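Local atomic coordinates of cycloalternan-forming enzyme (Listeria monocytogenes serovar 1/2a, PDB entry 5F7U), a protein that belongs to glycoside hydrolase family 31, with a TIM-barrel domain, beta-sandwich domains around it and a family 6 carbohydrate-binding module. Residues L506-N511 with T548-E553. The protein carries 1 engineered substitution. Residues are numbered along the deposited sequence; the frame is centred on the assembly and turned at random.
Sequences LLDFTN and TFSNGE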
ATOM      1  N   LEU A 506      17.643 -22.442   4.308  1.00 18.02           N
ATOM      2  CA  LEU A 506      17.425 -21.042   4.685  1.00 17.37           C
ATOM      3  C   LEU A 506      18.501 -20.524   5.628  1.00 17.56           C
ATOM      4  O   LEU A 506      18.937 -21.240   6.526  1.00 17.74           O
ATOM      5  CB  LEU A 506      16.075 -20.862   5.375  1.00 17.23           C
ATOM      6  CG  LEU A 506      14.790 -20.979   4.580  1.00 17.19           C
ATOM      7  CD1 LEU A 506      13.662 -20.529   5.506  1.00 16.72           C
ATOM      8  CD2 LEU A 506      14.840 -20.067   3.349  1.00 17.05           C
ATOM      9  N   LEU A 507      18.941 -19.288   5.398  1.00 16.89           N
ATOM     10  CA  LEU A 507      19.810 -18.604   6.350  1.00 17.24           C
ATOM     11  C   LEU A 507      18.958 -18.176   7.538  1.00 17.13           C
ATOM     12  O   LEU A 507      17.888 -17.596   7.367  1.00 16.28           O
ATOM     13  CB  LEU A 507      20.491 -17.392   5.686  1.00 17.00           C
ATOM     14  CG  LEU A 507      21.628 -16.641   6.400  1.00 17.40           C
ATOM     15  CD1 LEU A 507      21.153 -15.675   7.481  1.00 17.40           C
ATOM     16  CD2 LEU A 507      22.691 -17.607   6.936  1.00 17.95           C
ATOM     17  N   ASP A 508      19.418 -18.478   8.749  1.00 17.78           N
ATOM     18  CA  ASP A 508      18.679 -18.048   9.922  1.00 18.04           C
ATOM     19  C   ASP A 508      18.934 -16.572  10.219  1.00 18.03           C
ATOM     20  O   ASP A 508      19.925 -16.228  10.878  1.00 19.07           O
ATOM     21  CB  ASP A 508      19.036 -18.928  11.126  1.00 18.60           C
ATOM     22  CG  ASP A 508      18.284 -18.528  12.399  1.00 18.99           C
ATOM     23  OD1 ASP A 508      17.501 -17.533  12.392  1.00 18.89           O
ATOM     24  OD2 ASP A 508      18.473 -19.233  13.419  1.00 19.29           O
ATOM     25  N   PHE A 509      18.034 -15.704   9.744  1.00 17.70           N
ATOM     26  CA  PHE A 509      18.175 -14.255   9.933  1.00 17.76           C
ATOM     27  C   PHE A 509      17.988 -13.779  11.371  1.00 18.37           C
ATOM     28  O   PHE A 509      18.222 -12.608  11.661  1.00 18.90           O
ATOM     29  CB  PHE A 509      17.336 -13.460   8.908  1.00 16.87           C
ATOM     30  CG  PHE A 509      17.924 -13.500   7.534  1.00 16.61           C
ATOM     31  CD1 PHE A 509      18.935 -12.605   7.172  1.00 16.82           C
ATOM     32  CD2 PHE A 509      17.531 -14.482   6.621  1.00 16.32           C
ATOM     33  CE1 PHE A 509      19.517 -12.665   5.904  1.00 16.66           C
ATOM     34  CE2 PHE A 509      18.103 -14.543   5.354  1.00 16.38           C
ATOM     35  CZ  PHE A 509      19.110 -13.634   5.003  1.00 16.49           C
ATOM     36  N   THR A 510      17.642 -14.694  12.276  1.00 18.57           N
ATOM     37  CA  THR A 510      17.593 -14.373  13.720  1.00 19.19           C
ATOM     38  C   THR A 510      18.977 -14.465  14.370  1.00 20.35           C
ATOM     39  O   THR A 510      19.168 -14.035  15.518  1.00 21.17           O
ATOM     40  CB  THR A 510      16.576 -15.243  14.526  1.00 18.85           C
ATOM     41  OG1 THR A 510      17.081 -16.563  14.764  1.00 19.09           O
ATOM     42  CG2 THR A 510      15.215 -15.311  13.849  1.00 18.48           C
ATOM     43  N   ASN A 511      19.930 -15.036  13.633  1.00 20.89           N
ATOM     44  CA  ASN A 511      21.249 -15.361  14.146  1.00 22.16           C
ATOM     45  C   ASN A 511      22.210 -14.282  13.635  1.00 22.50           C
ATOM     46  O   ASN A 511      22.558 -14.281  12.463  1.00 21.83           O
ATOM     47  CB  ASN A 511      21.620 -16.781  13.668  1.00 22.38           C
ATOM     48  CG  ASN A 511      22.997 -17.250  14.126  1.00 23.56           C
ATOM     49  OD1 ASN A 511      23.886 -16.450  14.414  1.00 24.18           O
ATOM     50  ND2 ASN A 511      23.188 -18.565  14.145  1.00 24.08           N
ATOM     51  N   THR A 548      13.371 -24.751  14.104  1.00 21.38           N
ATOM     52  CA  THR A 548      13.821 -23.976  15.273  1.00 21.49           C
ATOM     53  C   THR A 548      14.877 -22.943  14.895  1.00 21.08           C
ATOM     54  O   THR A 548      15.866 -23.276  14.232  1.00 21.37           O
ATOM     55  CB  THR A 548      14.398 -24.907  16.368  1.00 22.57           C
ATOM     56  OG1 THR A 548      13.458 -25.952  16.665  1.00 22.74           O
ATOM     57  CG2 THR A 548      14.729 -24.115  17.664  1.00 22.86           C
ATOM     58  N   PHE A 549      14.673 -21.706  15.354  1.00 20.33           N
ATOM     59  CA  PHE A 549      15.577 -20.592  15.070  1.00 20.14           C
ATOM     60  C   PHE A 549      16.461 -20.255  16.272  1.00 21.04           C
ATOM     61  O   PHE A 549      16.194 -20.717  17.407  1.00 21.33           O
ATOM     62  CB  PHE A 549      14.779 -19.396  14.552  1.00 19.08           C
ATOM     63  CG  PHE A 549      14.059 -19.697  13.261  1.00 18.18           C
ATOM     64  CD1 PHE A 549      12.907 -20.502  13.249  1.00 18.16           C
ATOM     65  CD2 PHE A 549      14.563 -19.238  12.053  1.00 17.94           C
ATOM     66  CE1 PHE A 549      12.277 -20.824  12.054  1.00 17.53           C
ATOM     67  CE2 PHE A 549      13.928 -19.548  10.848  1.00 17.66           C
ATOM     68  CZ  PHE A 549      12.780 -20.341  10.849  1.00 17.27           C
ATOM     69  N   SER A 550      17.512 -19.469  16.031  1.00 21.29           N
ATOM     70  CA  SER A 550      18.497 -19.159  17.082  1.00 22.36           C
ATOM     71  C   SER A 550      17.913 -18.365  18.247  1.00 22.67           C
ATOM     72  O   SER A 550      18.470 -18.383  19.352  1.00 23.10           O
ATOM     73  CB  SER A 550      19.700 -18.428  16.499  1.00 22.30           C
ATOM     74  OG  SER A 550      19.358 -17.079  16.254  1.00 22.40           O
ATOM     75  N   ASN A 551      16.813 -17.659  17.985  1.00 22.38           N
ATOM     76  CA  ASN A 551      16.084 -16.913  19.002  1.00 22.94           C
ATOM     77  C   ASN A 551      15.188 -17.817  19.862  1.00 23.24           C
ATOM     78  O   ASN A 551      14.471 -17.325  20.720  1.00 23.70           O
ATOM     79  CB  ASN A 551      15.294 -15.737  18.381  1.00 22.38           C
ATOM     80  CG  ASN A 551      14.157 -16.185  17.455  1.00 21.93           C
ATOM     81  OD1 ASN A 551      13.949 -17.378  17.220  1.00 22.41           O
ATOM     82  ND2 ASN A 551      13.427 -15.223  16.924  1.00 21.75           N
ATOM     83  N   GLY A 552      15.230 -19.126  19.621  1.00 23.27           N
ATOM     84  CA  GLY A 552      14.435 -20.099  20.382  1.00 23.84           C
ATOM     85  C   GLY A 552      13.013 -20.280  19.874  1.00 23.55           C
ATOM     86  O   GLY A 552      12.323 -21.216  20.286  1.00 24.22           O
ATOM     87  N   GLU A 553      12.584 -19.404  18.964  1.00 22.44           N
ATOM     88  CA  GLU A 553      11.260 -19.499  18.355  1.00 21.56           C
ATOM     89  C   GLU A 553      11.195 -20.598  17.293  1.00 20.82           C
ATOM     90  O   GLU A 553      12.208 -20.974  16.682  1.00 20.45           O
ATOM     91  CB  GLU A 553      10.827 -18.162  17.746  1.00 22.09           C
ATOM     92  CG  GLU A 553      10.706 -17.034  18.769  1.00 23.26           C
ATOM     93  CD  GLU A 553      10.232 -15.729  18.163  1.00 23.94           C
ATOM     94  OE1 GLU A 553       9.818 -15.711  16.978  1.00 24.20           O
ATOM     95  OE2 GLU A 553      10.231 -14.709  18.887  1.00 24.64           O
TER
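Phe549 turns the edge of its ring to the carboxylate of Asp508: OD1 lies in the ring plane, 3.4 Å from CD2, and the two flat groups stand almost perpendicular, 86° apart. The ring gets there with CG anti to its own carbonyl carbon and beside the backbone N, a first torsion that carries the CD2 edge up to Asp508 OD1. Ser550 follows with a backbone-to-side-chain bond, its N donating to the syn lone pair of Asp508 OD2 over 2.8 Å at 147°. The same carboxylate works inward through OD1, which takes Thr510 N from above the carboxylate plane in an Asx turn and also Thr510 OG1, on the syn side at 2.6 Å; the two oxygens thus divide their bonds between the two segments. Both segments are loops of the family 31 TIM-barrel domain and both form a type I beta turn, Asp508 to Asn511 and Phe549 to Gly552, one leading into helix 512-520 and the other into helix 555-577. Ser550 OG, set between its backbone N and carbonyl carbon (chi1 77°), lies 2.8 Å from Thr510 OG1 and 3.4 Å from Asn511 CB. Asn511 itself is the N-cap of helix 512-520, its OD1 accepting from Ala514 N. Asn551 adds a weak bond from its N to Thr510 OG1 (3.4 Å). The Asn551 and Thr510 side chains cross at about a right angle, with Asn551 ND2 3.6 Å from Thr510 CG2, while Asn551 OD1 closes a second Asx turn with Glu553 N from above the carbonyl plane. Helix 555-577 borders this end of the contact: Met558 touches both Thr510 and Glu553.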